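Local structure of Mypaa.01249.c (Mycobacterium paratuberculosis, 3RD5) at residues A[109-114]-A[163-168]; A[97-102]-A[157-162]. The protein probably works as an oxidoreductase, being a member of the short-chain dehydrogenase/reductase (SDR) family with a Rossmann-type fold. All coordinates share one frame; numbering follows the deposited sequence.

Interaction 1. Residues A[109-114]-A[163-168]; sequences ESQIGT and LAYSQS
Gln111 reaches across to Ala164 and Tyr165 and illustrates how one amide can serve as a link between two helices. Its CB lies 4.1 Å from Ala164 O. With CG turned opposite the carbonyl carbon (chi1 -59°), the extended chain carries the amide alongside the facing backbone, where CD is 3.7 Å from Tyr165 N. At the tip the branches part: NE2 rests 3.6 Å from Ala164 CB, while OE1 meets Tyr165 CB at 3.2 Å and lies at the edge of the phenol ring, the amide and ring planes only 22° apart. No direct hydrogen bond crosses between the segments; OE1 accepts from Ala98 N, and NE2 donates to Tyr159 OH and Pro161 O, fixing the amide's rotation. One residue on, Ile112 CD1 packs 3.7 Å from Ser168 CA. The N-cap residue Glu109 binds the backbone N of Gln111 and Ile112, and a water links its OE1 (2.8 Å) to Ala164 O and Gln167 NE2; Gln167 OE1 accepts from Asn148 N. The buried seam joins the starts of helices 110-126 and 161-185, nearly parallel with local axes 8.3 Å apart, which follow the adjacent parallel strands 87-92 and 133-137 of the Rossmann sheet.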
ATOM      1  N   GLU A 109       8.957   0.333  15.193  1.00 14.33           N
ATOM      2  CA  GLU A 109       9.483  -0.943  14.681  1.00 14.07           C
ATOM      3  C   GLU A 109       9.423  -0.861  13.150  1.00 13.68           C
ATOM      4  O   GLU A 109       8.461  -0.322  12.576  1.00 13.61           O
ATOM      5  CB  GLU A 109       8.706  -2.126  15.262  1.00 13.31           C
ATOM      6  CG  GLU A 109       9.151  -3.499  14.801  1.00 14.34           C
ATOM      7  CD  GLU A 109       8.575  -3.915  13.434  1.00 13.95           C
ATOM      8  OE1 GLU A 109       7.379  -3.618  13.203  1.00 14.39           O
ATOM      9  OE2 GLU A 109       9.310  -4.513  12.602  1.00 13.75           O
ATOM     10  N   SER A 110      10.451  -1.354  12.475  1.00 13.60           N
ATOM     11  CA  SER A 110      10.584  -0.986  11.056  1.00 13.05           C
ATOM     12  C   SER A 110       9.486  -1.504  10.130  1.00 12.99           C
ATOM     13  O   SER A 110       9.129  -0.821   9.173  1.00 13.08           O
ATOM     14  CB  SER A 110      11.986  -1.303  10.507  1.00 13.39           C
ATOM     15  OG  SER A 110      12.189  -2.700  10.328  1.00 15.29           O
ATOM     16  N   GLN A 111       8.946  -2.680  10.404  1.00 12.68           N
ATOM     17  CA  GLN A 111       7.912  -3.224   9.518  1.00 12.39           C
ATOM     18  C   GLN A 111       6.606  -2.460   9.711  1.00 12.52           C
ATOM     19  O   GLN A 111       5.993  -2.028   8.733  1.00 12.60           O
ATOM     20  CB  GLN A 111       7.761  -4.736   9.670  1.00 11.99           C
ATOM     21  CG  GLN A 111       9.051  -5.472   9.366  1.00 12.81           C
ATOM     22  CD  GLN A 111       8.875  -6.960   9.275  1.00 12.62           C
ATOM     23  OE1 GLN A 111       8.233  -7.474   8.336  1.00 12.35           O
ATOM     24  NE2 GLN A 111       9.450  -7.689  10.237  1.00 13.80           N
ATOM     25  N   ILE A 112       6.115  -2.337  10.936  1.00 12.61           N
ATOM     26  CA  ILE A 112       4.887  -1.541  11.137  1.00 12.11           C
ATOM     27  C   ILE A 112       5.134  -0.098  10.707  1.00 12.15           C
ATOM     28  O   ILE A 112       4.232   0.553  10.140  1.00 13.22           O
ATOM     29  CB  ILE A 112       4.342  -1.669  12.574  1.00 12.01           C
ATOM     30  CG1 ILE A 112       2.927  -1.144  12.701  1.00 12.63           C
ATOM     31  CG2 ILE A 112       5.230  -0.947  13.599  1.00 13.56           C
ATOM     32  CD1 ILE A 112       1.854  -2.028  12.040  1.00 13.63           C
ATOM     33  N   GLY A 113       6.333   0.413  10.953  1.00 13.10           N
ATOM     34  CA  GLY A 113       6.649   1.806  10.631  1.00 13.70           C
ATOM     35  C   GLY A 113       6.655   2.082   9.138  1.00 13.72           C
ATOM     36  O   GLY A 113       6.156   3.131   8.687  1.00 14.34           O
ATOM     37  N   THR A 114       7.252   1.206   8.373  1.00 13.15           N
ATOM     38  CA  THR A 114       7.361   1.361   6.919  1.00 13.27           C
ATOM     39  C   THR A 114       6.037   1.017   6.243  1.00 13.08           C
ATOM     40  O   THR A 114       5.485   1.784   5.451  1.00 14.75           O
ATOM     41  CB  THR A 114       8.441   0.429   6.334  1.00 14.01           C
ATOM     42  OG1 THR A 114       9.709   0.706   6.955  1.00 15.29           O
ATOM     43  CG2 THR A 114       8.566   0.594   4.799  1.00 16.32           C
ATOM     44  N   LEU A 163       5.959 -12.549  12.478  1.00 13.37           N
ATOM     45  CA  LEU A 163       4.753 -12.004  13.111  1.00 13.26           C
ATOM     46  C   LEU A 163       4.726 -10.460  13.096  1.00 12.21           C
ATOM     47  O   LEU A 163       3.655  -9.850  13.085  1.00 13.65           O
ATOM     48  CB  LEU A 163       4.465 -12.597  14.507  1.00 14.24           C
ATOM     49  CG  LEU A 163       4.013 -14.052  14.523  1.00 16.63           C
ATOM     50  CD1 LEU A 163       3.999 -14.574  15.993  1.00 22.20           C
ATOM     51  CD2 LEU A 163       2.632 -14.227  13.876  1.00 20.50           C
ATOM     52  N   ALA A 164       5.892  -9.830  13.062  1.00 12.93           N
ATOM     53  CA  ALA A 164       5.960  -8.373  12.863  1.00 12.27           C
ATOM     54  C   ALA A 164       5.515  -7.995  11.444  1.00 12.00           C
ATOM     55  O   ALA A 164       4.777  -7.008  11.254  1.00 12.35           O
ATOM     56  CB  ALA A 164       7.373  -7.825  13.199  1.00 13.64           C
ATOM     57  N   TYR A 165       5.926  -8.779  10.443  1.00 12.09           N
ATOM     58  CA  TYR A 165       5.361  -8.647   9.088  1.00 11.49           C
ATOM     59  C   TYR A 165       3.835  -8.780   9.131  1.00 11.60           C
ATOM     60  O   TYR A 165       3.098  -7.935   8.615  1.00 12.09           O
ATOM     61  CB  TYR A 165       5.970  -9.655   8.120  1.00 11.60           C
ATOM     62  CG  TYR A 165       5.601  -9.387   6.666  1.00 11.81           C
ATOM     63  CD1 TYR A 165       5.879  -8.156   6.058  1.00 12.09           C
ATOM     64  CD2 TYR A 165       4.925 -10.329   5.924  1.00 12.91           C
ATOM     65  CE1 TYR A 165       5.528  -7.908   4.747  1.00 12.30           C
ATOM     66  CE2 TYR A 165       4.575 -10.092   4.628  1.00 13.07           C
ATOM     67  CZ  TYR A 165       4.889  -8.887   4.037  1.00 13.22           C
ATOM     68  OH  TYR A 165       4.479  -8.658   2.715  1.00 14.38           O
ATOM     69  N   SER A 166       3.362  -9.846   9.737  1.00 11.89           N
ATOM     70  CA  SER A 166       1.938 -10.132   9.788  1.00 11.98           C
ATOM     71  C   SER A 166       1.150  -9.033  10.470  1.00 11.89           C
ATOM     72  O   SER A 166       0.043  -8.657  10.019  1.00 12.00           O
ATOM     73  CB  SER A 166       1.682 -11.460  10.491  1.00 12.70           C
ATOM     74  OG  SER A 166       2.231 -12.567   9.774  1.00 13.96           O
ATOM     75  N   GLN A 167       1.685  -8.447  11.561  1.00 11.72           N
ATOM     76  CA  GLN A 167       0.985  -7.347  12.206  1.00 12.26           C
ATOM     77  C   GLN A 167       0.803  -6.201  11.215  1.00 10.74           C
ATOM     78  O   GLN A 167      -0.263  -5.579  11.151  1.00 12.14           O
ATOM     79  CB  GLN A 167       1.714  -6.839  13.484  1.00 12.92           C
ATOM     80  CG  GLN A 167       0.908  -5.784  14.225  1.00 13.05           C
ATOM     81  CD  GLN A 167       1.613  -5.145  15.428  1.00 13.52           C
ATOM     82  OE1 GLN A 167       1.023  -5.095  16.524  1.00 14.52           O
ATOM     83  NE2 GLN A 167       2.769  -4.525  15.202  1.00 12.80           N
ATOM     84  N   SER A 168       1.865  -5.897  10.469  1.00 10.76           N
ATOM     85  CA  SER A 168       1.817  -4.789   9.516  1.00 10.90           C
ATOM     86  C   SER A 168       0.844  -5.022   8.362  1.00 10.58           C
ATOM     87  O   SER A 168       0.185  -4.094   7.901  1.00 11.46           O
ATOM     88  CB  SER A 168       3.231  -4.434   9.004  1.00 12.33           C
ATOM     89  OG  SER A 168       3.709  -5.306   8.003  1.00 12.78           O
TER
HETATM   90  O   HOH W   1       4.954  -5.084  13.240  1.00 12.85           O

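Interaction 2. Residues A[97-102]-A[157-162]; sequences MAVPYA and RRYSPW
In this Rossmann-type SDR domain, the loop that follows strand 87-92 lies against the entry to helix 161-185, and the contact of residues 97-102 with 157-162 is a surface example of aromatic rings receiving a loop. The two chains run in nearly opposite directions. At one end the ring of Tyr159 turns one face to Tyr101, whose CB sits over it, 3.8 Å from the centroid, in a CH-pi contact. Because CG of Tyr101 is trans to the backbone N (chi1 174°), its ring continues past that methylene and turns an edge to the same ring: a T-shaped pair with planes at 76° and centroids 5.6 Å apart. The Tyr159 hydroxyl then donates to Val99 O over 2.7 Å, approaching from above the carbonyl plane, so the ring is held at its tip as well as over its face. Midway, the backbone of Ala98 comes closest to Pro161: its CA-H points at Pro161 O in an almost straight contact, CA to O 3.5 Å. Ser160, the N-cap of the helix, receives Leu163 N at its OG. At the far end Trp162 meets two residues. Met97 makes an oblique Met-aromatic contact, its SD 3.8 Å from CH2 of the indole. Ala98, in a left-handed helical conformation, sets its CB squarely over the six-membered ring of Trp162, 3.5 Å from the centroid.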
ATOM      1  N   MET A  97       9.903  -6.966   4.570  1.00 13.20           N
ATOM      2  CA  MET A  97       9.335  -8.249   4.939  1.00 13.25           C
ATOM      3  C   MET A  97      10.297  -9.137   5.739  1.00 14.27           C
ATOM      4  O   MET A  97      11.328  -9.584   5.217  1.00 15.26           O
ATOM      5  CB  MET A  97       8.841  -9.034   3.678  1.00 13.74           C
ATOM      6  CG  MET A  97       8.163 -10.336   4.008  1.00 12.14           C
ATOM      7  SD  MET A  97       7.416 -11.160   2.553  1.00 16.65           S
ATOM      8  CE  MET A  97       8.884 -11.739   1.677  1.00 18.19           C
ATOM      9  N   ALA A  98       9.895  -9.440   6.972  1.00 12.89           N
ATOM     10  CA  ALA A  98      10.575 -10.444   7.821  1.00 13.73           C
ATOM     11  C   ALA A  98      12.053 -10.157   8.016  1.00 16.00           C
ATOM     12  O   ALA A  98      12.917 -11.009   7.913  1.00 19.92           O
ATOM     13  CB  ALA A  98      10.330 -11.838   7.270  1.00 15.13           C
ATOM     14  N   VAL A  99      12.331  -8.906   8.327  1.00 14.17           N
ATOM     15  CA  VAL A  99      13.669  -8.363   8.599  1.00 14.63           C
ATOM     16  C   VAL A  99      13.961  -8.410  10.120  1.00 14.17           C
ATOM     17  O   VAL A  99      13.043  -8.605  10.924  1.00 13.79           O
ATOM     18  CB  VAL A  99      13.787  -6.919   8.090  1.00 14.51           C
ATOM     19  CG1 VAL A  99      13.680  -6.888   6.536  1.00 17.77           C
ATOM     20  CG2 VAL A  99      12.762  -5.999   8.723  1.00 15.96           C
ATOM     21  N   PRO A 100      15.233  -8.266  10.524  1.00 15.16           N
ATOM     22  CA  PRO A 100      15.558  -8.141  11.945  1.00 15.41           C
ATOM     23  C   PRO A 100      14.926  -6.946  12.614  1.00 15.24           C
ATOM     24  O   PRO A 100      14.466  -6.003  11.953  1.00 15.08           O
ATOM     25  CB  PRO A 100      17.088  -8.059  11.962  1.00 17.34           C
ATOM     26  CG  PRO A 100      17.503  -8.696  10.650  1.00 18.23           C
ATOM     27  CD  PRO A 100      16.437  -8.279   9.690  1.00 16.59           C
ATOM     28  N   TYR A 101      14.889  -6.990  13.933  1.00 15.50           N
ATOM     29  CA  TYR A 101      14.384  -5.872  14.729  1.00 14.93           C
ATOM     30  C   TYR A 101      15.221  -4.622  14.485  1.00 14.09           C
ATOM     31  O   TYR A 101      16.436  -4.660  14.580  1.00 15.07           O
ATOM     32  CB  TYR A 101      14.435  -6.235  16.228  1.00 15.51           C
ATOM     33  CG  TYR A 101      14.067  -5.120  17.164  1.00 14.84           C
ATOM     34  CD1 TYR A 101      15.051  -4.344  17.769  1.00 15.42           C
ATOM     35  CD2 TYR A 101      12.737  -4.859  17.459  1.00 16.41           C
ATOM     36  CE1 TYR A 101      14.726  -3.287  18.615  1.00 16.43           C
ATOM     37  CE2 TYR A 101      12.385  -3.819  18.340  1.00 16.03           C
ATOM     38  CZ  TYR A 101      13.390  -3.052  18.920  1.00 16.28           C
ATOM     39  OH  TYR A 101      13.093  -2.000  19.790  1.00 18.18           O
ATOM     40  N   ALA A 102      14.537  -3.523  14.196  1.00 15.22           N
ATOM     41  CA  ALA A 102      15.136  -2.219  13.959  1.00 15.49           C
ATOM     42  C   ALA A 102      14.096  -1.150  14.114  1.00 16.01           C
ATOM     43  O   ALA A 102      12.907  -1.413  13.963  1.00 16.54           O
ATOM     44  CB  ALA A 102      15.772  -2.161  12.547  1.00 16.77           C
ATOM     45  N   ARG A 157       8.247  -6.890  24.206  1.00 17.37           N
ATOM     46  CA  ARG A 157       7.870  -8.249  23.886  1.00 15.94           C
ATOM     47  C   ARG A 157       8.857  -8.785  22.825  1.00 16.01           C
ATOM     48  O   ARG A 157       9.214  -8.063  21.912  1.00 16.95           O
ATOM     49  CB  ARG A 157       6.407  -8.328  23.359  1.00 16.34           C
ATOM     50  CG  ARG A 157       6.115  -7.539  22.103  1.00 15.43           C
ATOM     51  CD  ARG A 157       4.612  -7.308  21.922  1.00 16.63           C
ATOM     52  NE  ARG A 157       4.251  -6.483  20.768  1.00 14.71           N
ATOM     53  CZ  ARG A 157       3.734  -6.946  19.621  1.00 14.55           C
ATOM     54  NH1 ARG A 157       3.535  -8.243  19.429  1.00 16.86           N
ATOM     55  NH2 ARG A 157       3.389  -6.079  18.690  1.00 14.94           N
ATOM     56  N   ARG A 158       9.285 -10.028  22.974  1.00 16.23           N
ATOM     57  CA  ARG A 158      10.256 -10.653  22.077  1.00 16.52           C
ATOM     58  C   ARG A 158       9.800 -10.490  20.628  1.00 15.81           C
ATOM     59  O   ARG A 158       8.619 -10.749  20.274  1.00 16.21           O
ATOM     60  CB  ARG A 158      10.409 -12.139  22.398  1.00 17.99           C
ATOM     61  CG  ARG A 158      11.227 -12.930  21.371  1.00 18.26           C
ATOM     62  CD  ARG A 158      11.181 -14.449  21.710  1.00 21.83           C
ATOM     63  NE  ARG A 158      11.950 -14.714  22.874  1.00 22.85           N
ATOM     64  CZ  ARG A 158      11.621 -15.518  23.896  1.00 22.07           C
ATOM     65  NH1 ARG A 158      10.413 -16.087  24.006  1.00 23.35           N
ATOM     66  NH2 ARG A 158      12.487 -15.690  24.844  1.00 20.89           N
ATOM     67  N   TYR A 159      10.733 -10.103  19.766  1.00 15.09           N
ATOM     68  CA  TYR A 159      10.445  -9.908  18.361  1.00 14.41           C
ATOM     69  C   TYR A 159      10.326 -11.225  17.602  1.00 14.68           C
ATOM     70  O   TYR A 159      11.072 -12.173  17.840  1.00 15.66           O
ATOM     71  CB  TYR A 159      11.576  -9.100  17.753  1.00 14.57           C
ATOM     72  CG  TYR A 159      11.405  -8.625  16.315  1.00 13.44           C
ATOM     73  CD1 TYR A 159      10.499  -7.601  15.991  1.00 14.12           C
ATOM     74  CD2 TYR A 159      12.210  -9.144  15.302  1.00 15.70           C
ATOM     75  CE1 TYR A 159      10.449  -7.128  14.680  1.00 14.66           C
ATOM     76  CE2 TYR A 159      12.157  -8.674  14.020  1.00 15.26           C
ATOM     77  CZ  TYR A 159      11.267  -7.701  13.723  1.00 15.36           C
ATOM     78  OH  TYR A 159      11.298  -7.236  12.378  1.00 17.89           O
ATOM     79  N   SER A 160       9.428 -11.247  16.608  1.00 14.88           N
ATOM     80  CA  SER A 160       9.303 -12.283  15.597  1.00 15.69           C
ATOM     81  C   SER A 160       9.347 -11.596  14.230  1.00 15.06           C
ATOM     82  O   SER A 160       8.407 -10.819  13.917  1.00 15.16           O
ATOM     83  CB  SER A 160       7.986 -13.005  15.771  1.00 16.01           C
ATOM     84  OG  SER A 160       7.700 -13.776  14.573  1.00 17.36           O
ATOM     85  N   PRO A 161      10.367 -11.851  13.390  1.00 14.38           N
ATOM     86  CA  PRO A 161      10.380 -11.226  12.069  1.00 14.14           C
ATOM     87  C   PRO A 161       9.064 -11.439  11.281  1.00 13.79           C
ATOM     88  O   PRO A 161       8.540 -10.499  10.675  1.00 13.58           O
ATOM     89  CB  PRO A 161      11.583 -11.844  11.376  1.00 15.19           C
ATOM     90  CG  PRO A 161      12.518 -12.139  12.535  1.00 16.14           C
ATOM     91  CD  PRO A 161      11.640 -12.573  13.658  1.00 15.31           C
ATOM     92  N   TRP A 162       8.564 -12.665  11.256  1.00 13.83           N
ATOM     93  CA  TRP A 162       7.351 -12.960  10.483  1.00 13.32           C
ATOM     94  C   TRP A 162       6.109 -12.437  11.158  1.00 13.35           C
ATOM     95  O   TRP A 162       5.214 -11.906  10.454  1.00 13.56           O
ATOM     96  CB  TRP A 162       7.233 -14.463  10.132  1.00 13.53           C
ATOM     97  CG  TRP A 162       8.111 -14.821   8.989  1.00 14.54           C
ATOM     98  CD1 TRP A 162       9.331 -15.465   9.031  1.00 16.98           C
ATOM     99  CD2 TRP A 162       7.901 -14.447   7.631  1.00 14.73           C
ATOM    100  NE1 TRP A 162       9.844 -15.536   7.767  1.00 19.01           N
ATOM    101  CE2 TRP A 162       8.982 -14.932   6.886  1.00 16.86           C
ATOM    102  CE3 TRP A 162       6.858 -13.779   6.966  1.00 16.10           C
ATOM    103  CZ2 TRP A 162       9.070 -14.726   5.482  1.00 16.71           C
ATOM    104  CZ3 TRP A 162       6.950 -13.592   5.573  1.00 16.37           C
ATOM    105  CH2 TRP A 162       8.057 -14.086   4.869  1.00 17.81           C
TER

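Overall arrangement
Interactions 1 and 2 share helix 161-185, their centres about 8 Å apart; along the chain their segments alternate. Gln111 measures how closely they join, with OE1 2.9 Å from Ala98 N and NE2 2.9 Å from Tyr159 OH. Bonded to Val99 O as well as to Gln111, the Tyr159 hydroxyl bridges the 97-102 loop and helix 110-126. Tyr165 of interaction 1 begins a YxxxK sequence; the tyrosine of this motif is catalytic in SDR relatives, so Tyr165 probably has that place here, and Asn115, bonded to Ser168 OG, probably matches the asparagine of their active site. Interaction 2 lies further out, its centre about 20 Å from the centre of the chain, against about 13 Å for interaction 1.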